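Local coordinates for phosphate-binding protein PstS (Borrelia burgdorferi, PDB 4N13) that binds inorganic phosphate with micromolar affinity as the solute-binding lipoprotein of the PstSACB ABC transporter, which imports phosphate into the cell, at residues A[105-108]-A[109-113]; A[20-23]-A[24-28]; A[141-144]-A[145-149]. All coordinates share one frame; numbering follows the deposited sequence. Where two conformers were deposited one is given.

All three contacts are local, two along helices and one at a helix start, in a class II periplasmic-type binding protein whose two lobes face each other across the ligand cleft. Contact 2 lies at the cleft, where T20 holds a sulfate in what is probably the phosphate site. Contact 3 is on helix 138-151, whose first residues, with S137, belong to that same predicted site; its nearest atoms are about 7 Å from contact 2. Contact 1 stands behind contact 3, centres 11 Å apart, and packs on it directly: L111 CD1 lies 3.6 Å from I143 CG2. Contacts 1 and 2 do not touch, their nearest atoms being about 19 Å apart.

Contact 1 (A[105-108]-A[109-113]); sequences ENLA and KILNG
E105 and K109 meet one turn apart on helix 104-111, a short helix that closes in a Schellman motif at G113. The backbone supplies the regular i to i+4 ladder: K109 N to E105 O, I110 N to N106 O, L111 N to L107 O and N112 N to A108 O, the last of these 2.9 Å long. At its C-terminal end the chain leaves the helix. G113, with phi 89°, turns its N back to I110 O at 3.2 Å, and N112 is fixed from outside by E157, whose carbonyl oxygen takes its ND2, while its OD1 accepts from E114 N.

The polar side chains gather on the partly exposed face. K109 runs out fully extended beyond CG and slants across E105, its CE 3.7 Å from E105 OE1. E105 OE1 stays 4.2 Å from K109 NZ, too far for a salt bridge, though the opposite charges probably still attract. A water does the more specific work, bridging the two side chains N106 and K109: it donates to N106 OD1 at 2.7 Å and accepts from K109 NZ at 3.2 Å, thereby linking residues i and i+3.

Apolar side chains take the buried face. L107 and L111 follow one another along it and touch loosely, and both rest on F91 of strand 80-93; I110 joins L107 against I102, while A108 and L111 meet helix 138-151 through I151, I143 and L147. The helix is thereby wedged between the sheet and a neighbouring helix. L111 has CG anti to its carbonyl carbon (chi1 -64°), which lays that atom beside the preceding turn, 3.3 Å from L107 O.

Contact 2 (A[20-23]-A[24-28]); sequences TTVS and PILDE. With SO4 (sulfate ion), chain D.
The chain passes from the loop after strand 12-18 into helix 23-36 with V22 at the N-cap position, and the first turn is set by two nearly straight backbone bonds, L26 N to V22 O at 2.9 Å (172° at the hydrogen) and D27 N to S23 O. This strand-loop-helix junction is where a periplasmic binding protein of this class presents backbone N-H groups to its anion, and T20 and T21 belong to the phosphate site by similarity.

On the buried side V22 and L26 run alongside each other in the same direction, V22 CG2 resting 3.9 Å from L26 CD2. V22 CG2 sits between its own backbone N and carbonyl carbon; V22 CG1, beside the backbone N, touches I25 CD1 more loosely, at 4.5 Å. V22 has two conformers, and these methyl contacts hold for the one described. Y44 of strand 40-45 covers V22 and L26, F260 covers V22 and I25, and F242 and M246 also touch L26.

On the more open side D27 folds back over the start of the helix, its CG beside its own backbone N (chi1 -70°) and 3.1 Å from S23 O. P24 has no N-H to give, which suits a first-turn position, and its carbonyl accepts from Q258 NE2.

Ahead of the helix the loop meets a sulfate, probably from the crystallisation liquor, which S19, S49 and S67 also bind through their hydroxyls. T20 contributes its backbone, with N 3.1 Å from sulfate O1 and an angle of 161° at the hydrogen.

Contact 3 (A[141-144]-A[145-149]); sequences SSIK and DLLLN
K144 and N149, five residues apart on helix 138-151, are joined twice. K144 NZ reaches N149 OD1 at 3.0 Å, in the carbonyl plane and on a lone pair, while N149 N gives a 2.8 Å bond to K144 O. The lysine runs extended as far as CE and bends only at its last torsion (chi4 47°), which brings the amine to the amide's oxygen. The backbone bond is i to i+5, the mark of the wider pi-type turn at 145-148, where L147 N and, weakly, L148 N share I143 O.

A turn earlier D145 lays its carboxylate over S141 O, with CG 3.1 Å away; its contact with S141 OG is weak and unsettled. The firmer partner is R224, which forms a salt bridge to D145 OD2 and also donates to S142 OG. The stronger partner of K144 NZ is A158 O, outside this stretch. On the buried side I143 CG2 meets L147 CD1 at 4.2 Å, both resting on F91 and L111.

The helix of this beta-alpha-beta unit is thus tied by charge to R224 near the end that carries the predicted phosphate site, and the ammonium of K144 is probably stabilised by two neutral carbonyl oxygens, N149 OD1 and A158 O.

Contact 1 (A[105-108]-A[109-113])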
ATOM      1  N   GLU A 105       9.934  -1.241  14.547  1.00  9.06           N
ATOM      2  CA  GLU A 105      10.997  -2.186  14.832  1.00  9.38           C
ATOM      3  C   GLU A 105      10.454  -3.432  15.529  1.00  8.80           C
ATOM      4  O   GLU A 105      10.773  -4.566  15.144  1.00 10.02           O
ATOM      5  CB  GLU A 105      12.083  -1.550  15.685  1.00 10.69           C
ATOM      6  CG  GLU A 105      13.289  -2.460  15.878  1.00 13.32           C
ATOM      7  CD  GLU A 105      14.294  -2.454  14.715  1.00 15.90           C
ATOM      8  OE1 GLU A 105      15.116  -3.389  14.657  1.00 21.19           O
ATOM      9  OE2 GLU A 105      14.277  -1.536  13.863  1.00 15.20           O
ATOM     10  N   ASN A 106       9.644  -3.237  16.566  1.00  8.69           N
ATOM     11  CA  ASN A 106       9.114  -4.380  17.286  1.00  8.71           C
ATOM     12  C   ASN A 106       8.101  -5.157  16.459  1.00  8.63           C
ATOM     13  O   ASN A 106       8.035  -6.392  16.531  1.00  9.22           O
ATOM     14  CB  ASN A 106       8.537  -3.965  18.637  1.00  9.57           C
ATOM     15  CG  ASN A 106       9.613  -3.705  19.661  1.00 11.80           C
ATOM     16  OD1 ASN A 106      10.706  -4.241  19.558  1.00 14.87           O
ATOM     17  ND2 ASN A 106       9.310  -2.899  20.652  1.00 14.22           N
ATOM     18  N   LEU A 107       7.321  -4.444  15.658  1.00  8.64           N
ATOM     19  CA  LEU A 107       6.378  -5.095  14.778  1.00  8.66           C
ATOM     20  C   LEU A 107       7.111  -6.013  13.783  1.00  8.06           C
ATOM     21  O   LEU A 107       6.700  -7.159  13.560  1.00  9.03           O
ATOM     22  CB  LEU A 107       5.561  -4.028  14.065  1.00  9.44           C
ATOM     23  CG  LEU A 107       4.435  -4.523  13.160  1.00 11.03           C
ATOM     24  CD1 LEU A 107       3.438  -5.390  13.890  1.00 10.95           C
ATOM     25  CD2 LEU A 107       3.714  -3.320  12.574  1.00 11.62           C
ATOM     26  N   ALA A 108       8.190  -5.512  13.196  1.00  8.57           N
ATOM     27  CA  ALA A 108       8.982  -6.313  12.272  1.00  8.84           C
ATOM     28  C   ALA A 108       9.558  -7.548  12.951  1.00  8.27           C
ATOM     29  O   ALA A 108       9.642  -8.604  12.338  1.00  9.11           O
ATOM     30  CB  ALA A 108      10.080  -5.483  11.675  1.00  9.46           C
ATOM     31  N   LYS A 109       9.940  -7.435  14.218  1.00  8.19           N
ATOM     32  CA  LYS A 109      10.465  -8.569  14.960  1.00  8.75           C
ATOM     33  C   LYS A 109       9.369  -9.579  15.308  1.00  7.78           C
ATOM     34  O   LYS A 109       9.651 -10.767  15.448  1.00  9.68           O
ATOM     35  CB  LYS A 109      11.174  -8.069  16.221  1.00  9.85           C
ATOM     36  CG  LYS A 109      12.514  -7.407  15.939  1.00 11.02           C
ATOM     37  CD  LYS A 109      13.097  -6.787  17.207  1.00 14.10           C
ATOM     38  CE  LYS A 109      14.456  -6.186  16.958  1.00 15.95           C
ATOM     39  NZ  LYS A 109      15.036  -5.643  18.208  1.00 18.26           N
ATOM     40  N   ILE A 110       8.110  -9.147  15.447  1.00  8.24           N
ATOM     41  CA  ILE A 110       7.007 -10.125  15.569  1.00  8.12           C
ATOM     42  C   ILE A 110       6.863 -10.851  14.225  1.00  8.24           C
ATOM     43  O   ILE A 110       6.758 -12.082  14.155  1.00  9.50           O
ATOM     44  CB  ILE A 110       5.675  -9.453  15.989  1.00  8.44           C
ATOM     45  CG1 ILE A 110       5.787  -8.931  17.419  1.00 10.32           C
ATOM     46  CG2 ILE A 110       4.514 -10.411  15.810  1.00  9.09           C
ATOM     47  CD1 ILE A 110       4.611  -8.119  17.893  1.00 11.91           C
ATOM     48  N   LEU A 111       6.898 -10.085  13.149  1.00  8.07           N
ATOM     49  CA  LEU A 111       6.691 -10.643  11.827  1.00  8.48           C
ATOM     50  C   LEU A 111       7.753 -11.642  11.414  1.00  7.82           C
ATOM     51  O   LEU A 111       7.434 -12.583  10.689  1.00  9.19           O
ATOM     52  CB  LEU A 111       6.579  -9.525  10.781  1.00 10.57           C
ATOM     53  CG  LEU A 111       5.384  -8.607  10.949  1.00 14.37           C
ATOM     54  CD1 LEU A 111       5.468  -7.419  10.016  1.00 16.81           C
ATOM     55  CD2 LEU A 111       4.139  -9.371  10.683  1.00 15.42           C
ATOM     56  N   ASN A 112       9.001 -11.414  11.828  1.00  8.29           N
ATOM     57  CA  ASN A 112      10.081 -12.304  11.447  1.00  9.77           C
ATOM     58  C   ASN A 112      10.396 -13.356  12.500  1.00 10.26           C
ATOM     59  O   ASN A 112      11.294 -14.164  12.304  1.00 11.95           O
ATOM     60  CB  ASN A 112      11.343 -11.526  11.040  1.00 10.37           C
ATOM     61  CG  ASN A 112      12.315 -11.318  12.169  1.00 11.39           C
ATOM     62  OD1 ASN A 112      11.937 -11.183  13.337  1.00 11.07           O
ATOM     63  ND2 ASN A 112      13.597 -11.275  11.821  1.00 12.39           N
ATOM     64  N   GLY A 113       9.630 -13.385  13.586  1.00 10.34           N
ATOM     65  CA  GLY A 113       9.789 -14.441  14.566  1.00 10.58           C
ATOM     66  C   GLY A 113      10.796 -14.197  15.673  1.00 10.31           C
ATOM     67  O   GLY A 113      10.975 -15.082  16.510  1.00 12.35           O
TER
HETATM   68  O   HOH W   1      13.170  -3.244  19.159  1.00 22.80           O

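Contact 2 (A[20-23]-A[24-28])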
ATOM      1  N   THR A  20      -0.182  -3.084 -11.634  1.00 10.88           N
ATOM      2  CA  THR A  20      -1.439  -3.773 -11.887  1.00 12.38           C
ATOM      3  C   THR A  20      -2.520  -3.393 -10.875  1.00 12.79           C
ATOM      4  O   THR A  20      -3.716  -3.432 -11.172  1.00 16.30           O
ATOM      5  CB  THR A  20      -1.206  -5.292 -11.896  1.00 16.61           C
ATOM      6  OG1 THR A  20      -0.672  -5.710 -10.630  1.00 20.29           O
ATOM      7  CG2 THR A  20      -0.214  -5.647 -12.986  1.00 19.01           C
ATOM      8  N   THR A  21      -2.102  -2.972  -9.695  1.00 11.45           N
ATOM      9  CA  THR A  21      -3.026  -2.787  -8.596  1.00 14.17           C
ATOM     10  C   THR A  21      -4.019  -1.649  -8.842  1.00 13.57           C
ATOM     11  O   THR A  21      -5.032  -1.575  -8.194  1.00 17.52           O
ATOM     12  CB  THR A  21      -2.260  -2.528  -7.273  1.00 16.74           C
ATOM     13  OG1 THR A  21      -1.634  -1.237  -7.310  1.00 18.73           O
ATOM     14  CG2 THR A  21      -1.203  -3.617  -7.021  1.00 18.07           C
ATOM     15  N   VAL A  22      -3.726  -0.771  -9.795  0.82 11.24           N
ATOM     16  CA  VAL A  22      -4.559   0.415 -10.010  0.82 11.09           C
ATOM     17  C   VAL A  22      -5.248   0.436 -11.362  0.82  9.07           C
ATOM     18  O   VAL A  22      -5.856   1.443 -11.737  0.82  8.61           O
ATOM     19  CB  VAL A  22      -3.757   1.705  -9.857  0.82 13.56           C
ATOM     20  CG1 VAL A  22      -3.280   1.853  -8.419  0.82 18.31           C
ATOM     21  CG2 VAL A  22      -2.589   1.732 -10.827  0.82 13.98           C
ATOM     22  N   SER A  23      -5.214  -0.674 -12.086  0.82  8.80           N
ATOM     23  CA  SER A  23      -5.854  -0.709 -13.395  0.82  8.95           C
ATOM     24  C   SER A  23      -7.285  -0.145 -13.447  0.82  8.67           C
ATOM     25  O   SER A  23      -7.569   0.676 -14.293  0.82  9.02           O
ATOM     26  CB  SER A  23      -5.819  -2.113 -13.983  0.82 10.54           C
ATOM     27  OG  SER A  23      -4.487  -2.496 -14.249  0.82 12.04           O
ATOM     28  N   PRO A  24      -8.205  -0.612 -12.586  0.82  9.11           N
ATOM     29  CA  PRO A  24      -9.566  -0.076 -12.769  0.82  9.49           C
ATOM     30  C   PRO A  24      -9.700   1.398 -12.368  0.82  9.10           C
ATOM     31  O   PRO A  24     -10.608   2.059 -12.855  0.82  9.50           O
ATOM     32  CB  PRO A  24     -10.435  -1.013 -11.925  0.82 11.00           C
ATOM     33  CG  PRO A  24      -9.509  -1.620 -10.941  0.82 10.37           C
ATOM     34  CD  PRO A  24      -8.175  -1.721 -11.614  0.82  9.73           C
ATOM     35  N   ILE A  25      -8.815   1.906 -11.522  1.00  8.69           N
ATOM     36  CA  ILE A  25      -8.774   3.336 -11.227  1.00  9.30           C
ATOM     37  C   ILE A  25      -8.322   4.099 -12.449  1.00  8.33           C
ATOM     38  O   ILE A  25      -8.972   5.061 -12.860  1.00  7.87           O
ATOM     39  CB  ILE A  25      -7.832   3.625 -10.059  1.00 10.19           C
ATOM     40  CG1 ILE A  25      -8.462   3.047  -8.780  1.00 12.01           C
ATOM     41  CG2 ILE A  25      -7.585   5.129  -9.906  1.00 10.94           C
ATOM     42  CD1 ILE A  25      -7.541   2.987  -7.589  1.00 14.94           C
ATOM     43  N   LEU A  26      -7.200   3.695 -13.042  1.00  7.46           N
ATOM     44  CA  LEU A  26      -6.725   4.387 -14.240  1.00  8.13           C
ATOM     45  C   LEU A  26      -7.765   4.292 -15.358  1.00  7.42           C
ATOM     46  O   LEU A  26      -8.011   5.258 -16.073  1.00  7.79           O
ATOM     47  CB  LEU A  26      -5.368   3.847 -14.694  1.00  8.56           C
ATOM     48  CG  LEU A  26      -4.158   4.626 -14.171  1.00  8.71           C
ATOM     49  CD1 LEU A  26      -4.019   5.980 -14.866  1.00  9.67           C
ATOM     50  CD2 LEU A  26      -4.188   4.793 -12.645  1.00  9.23           C
ATOM     51  N   ASP A  27      -8.389   3.128 -15.512  1.00  7.93           N
ATOM     52  CA  ASP A  27      -9.374   2.947 -16.577  1.00  8.47           C
ATOM     53  C   ASP A  27     -10.562   3.871 -16.394  1.00  8.62           C
ATOM     54  O   ASP A  27     -11.028   4.493 -17.360  1.00  9.02           O
ATOM     55  CB  ASP A  27      -9.852   1.498 -16.656  1.00 10.17           C
ATOM     56  CG  ASP A  27      -8.771   0.541 -17.164  1.00 11.31           C
ATOM     57  OD1 ASP A  27      -7.729   1.024 -17.657  1.00 12.38           O
ATOM     58  OD2 ASP A  27      -8.953  -0.688 -17.060  1.00 13.73           O
ATOM     59  N   GLU A  28     -11.049   3.979 -15.159  1.00  8.75           N
ATOM     60  CA  GLU A  28     -12.161   4.895 -14.927  1.00  7.92           C
ATOM     61  C   GLU A  28     -11.727   6.347 -15.124  1.00  8.34           C
ATOM     62  O   GLU A  28     -12.483   7.172 -15.645  1.00  8.86           O
ATOM     63  CB  GLU A  28     -12.771   4.689 -13.546  1.00  9.19           C
ATOM     64  CG  GLU A  28     -13.960   5.605 -13.307  1.00  9.71           C
ATOM     65  CD  GLU A  28     -14.731   5.317 -12.053  1.00 10.43           C
ATOM     66  OE1 GLU A  28     -14.481   4.275 -11.409  1.00 12.34           O
ATOM     67  OE2 GLU A  28     -15.601   6.146 -11.724  1.00 13.14           O
TER
HETATM   68  S   SO4 D 303       3.178  -3.732  -8.990  0.70 12.75           S
HETATM   69  O1  SO4 D 303       2.386  -4.074 -10.148  0.70 14.69           O
HETATM   70  O2  SO4 D 303       3.308  -4.968  -8.188  0.70 14.22           O
HETATM   71  O3  SO4 D 303       4.486  -3.150  -9.291  0.70 12.06           O
HETATM   72  O4  SO4 D 303       2.506  -2.733  -8.184  0.70 16.65           O

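Contact 3 (A[141-144]-A[145-149])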
ATOM      1  N   SER A 141       3.322  -9.013  -0.038  0.51  9.27           N
ATOM      2  CA  SER A 141       4.406  -8.300  -0.703  0.51 10.44           C
ATOM      3  C   SER A 141       4.638  -6.932  -0.068  0.51  9.01           C
ATOM      4  O   SER A 141       5.776  -6.517   0.124  0.51  8.37           O
ATOM      5  CB  SER A 141       4.112  -8.147  -2.203  0.51 13.22           C
ATOM      6  OG  SER A 141       5.099  -7.345  -2.837  0.51 16.63           O
ATOM      7  N   SER A 142       3.559  -6.227   0.243  0.51  9.25           N
ATOM      8  CA  SER A 142       3.667  -4.893   0.813  0.51  9.86           C
ATOM      9  C   SER A 142       4.283  -4.929   2.204  0.51  8.92           C
ATOM     10  O   SER A 142       5.121  -4.096   2.525  0.51  9.27           O
ATOM     11  CB  SER A 142       2.299  -4.217   0.847  0.51 11.33           C
ATOM     12  OG  SER A 142       1.893  -3.798  -0.442  0.51 11.96           O
ATOM     13  N   ILE A 143       3.884  -5.887   3.034  1.00  8.76           N
ATOM     14  CA  ILE A 143       4.424  -5.957   4.385  1.00  8.38           C
ATOM     15  C   ILE A 143       5.889  -6.386   4.328  1.00  9.88           C
ATOM     16  O   ILE A 143       6.736  -5.865   5.046  1.00 10.35           O
ATOM     17  CB  ILE A 143       3.580  -6.894   5.271  1.00  9.15           C
ATOM     18  CG1 ILE A 143       2.172  -6.298   5.489  1.00 10.08           C
ATOM     19  CG2 ILE A 143       4.298  -7.193   6.592  1.00 10.16           C
ATOM     20  CD1 ILE A 143       2.139  -4.877   6.060  1.00  9.54           C
ATOM     21  N   LYS A 144       6.212  -7.334   3.454  1.00  9.19           N
ATOM     22  CA  LYS A 144       7.605  -7.743   3.314  1.00  9.97           C
ATOM     23  C   LYS A 144       8.483  -6.557   2.887  1.00 10.67           C
ATOM     24  O   LYS A 144       9.573  -6.342   3.426  1.00 11.70           O
ATOM     25  CB  LYS A 144       7.739  -8.912   2.333  1.00 12.42           C
ATOM     26  CG  LYS A 144       9.158  -9.367   2.131  1.00 17.85           C
ATOM     27  CD  LYS A 144       9.224 -10.815   1.665  1.00 21.28           C
ATOM     28  CE  LYS A 144      10.611 -11.178   1.131  1.00 26.16           C
ATOM     29  NZ  LYS A 144      11.718 -10.734   2.023  1.00 28.24           N
ATOM     30  N   ASP A 145       7.998  -5.775   1.932  1.00  9.40           N
ATOM     31  CA  ASP A 145       8.765  -4.676   1.372  1.00 11.74           C
ATOM     32  C   ASP A 145       8.844  -3.478   2.317  1.00 12.44           C
ATOM     33  O   ASP A 145       9.880  -2.828   2.411  1.00 15.09           O
ATOM     34  CB  ASP A 145       8.165  -4.267   0.020  1.00 13.49           C
ATOM     35  CG  ASP A 145       8.379  -5.336  -1.061  1.00 16.29           C
ATOM     36  OD1 ASP A 145       9.209  -6.261  -0.853  1.00 19.59           O
ATOM     37  OD2 ASP A 145       7.724  -5.246  -2.125  1.00 19.02           O
ATOM     38  N   LEU A 146       7.753  -3.184   3.015  1.00 11.57           N
ATOM     39  CA  LEU A 146       7.665  -1.979   3.836  1.00 12.69           C
ATOM     40  C   LEU A 146       8.284  -2.170   5.208  1.00 13.40           C
ATOM     41  O   LEU A 146       8.772  -1.218   5.801  1.00 16.15           O
ATOM     42  CB  LEU A 146       6.208  -1.559   4.014  1.00 13.43           C
ATOM     43  CG  LEU A 146       5.525  -1.034   2.757  1.00 15.31           C
ATOM     44  CD1 LEU A 146       4.032  -0.963   3.029  1.00 14.73           C
ATOM     45  CD2 LEU A 146       6.086   0.324   2.334  1.00 18.68           C
ATOM     46  N   LEU A 147       8.220  -3.389   5.731  1.00 12.01           N
ATOM     47  CA  LEU A 147       8.695  -3.658   7.073  1.00 11.71           C
ATOM     48  C   LEU A 147       9.929  -4.552   7.062  1.00 11.84           C
ATOM     49  O   LEU A 147      11.003  -4.109   7.440  1.00 13.88           O
ATOM     50  CB  LEU A 147       7.576  -4.239   7.957  1.00 13.33           C
ATOM     51  CG  LEU A 147       6.580  -3.221   8.493  1.00 14.26           C
ATOM     52  CD1 LEU A 147       5.305  -3.866   9.001  1.00 14.34           C
ATOM     53  CD2 LEU A 147       7.251  -2.430   9.603  1.00 16.28           C
ATOM     54  N   LEU A 148       9.803  -5.798   6.623  1.00 10.30           N
ATOM     55  CA  LEU A 148      10.896  -6.741   6.785  1.00 10.10           C
ATOM     56  C   LEU A 148      12.149  -6.307   6.049  1.00  9.23           C
ATOM     57  O   LEU A 148      13.242  -6.340   6.621  1.00 10.80           O
ATOM     58  CB  LEU A 148      10.481  -8.132   6.301  1.00 10.93           C
ATOM     59  CG  LEU A 148       9.407  -8.824   7.136  1.00 14.05           C
ATOM     60  CD1 LEU A 148       8.983 -10.150   6.499  1.00 16.60           C
ATOM     61  CD2 LEU A 148       9.898  -9.075   8.549  1.00 16.60           C
ATOM     62  N   ASN A 149      11.994  -5.921   4.785  1.00 10.13           N
ATOM     63  CA  ASN A 149      13.153  -5.595   3.962  1.00 12.12           C
ATOM     64  C   ASN A 149      13.815  -4.289   4.370  1.00 14.62           C
ATOM     65  O   ASN A 149      14.968  -4.070   4.058  1.00 17.53           O
ATOM     66  CB  ASN A 149      12.775  -5.532   2.482  1.00 13.00           C
ATOM     67  CG  ASN A 149      12.465  -6.891   1.904  1.00 15.48           C
ATOM     68  OD1 ASN A 149      12.680  -7.919   2.544  1.00 18.10           O
ATOM     69  ND2 ASN A 149      11.955  -6.903   0.680  1.00 16.30           N
TER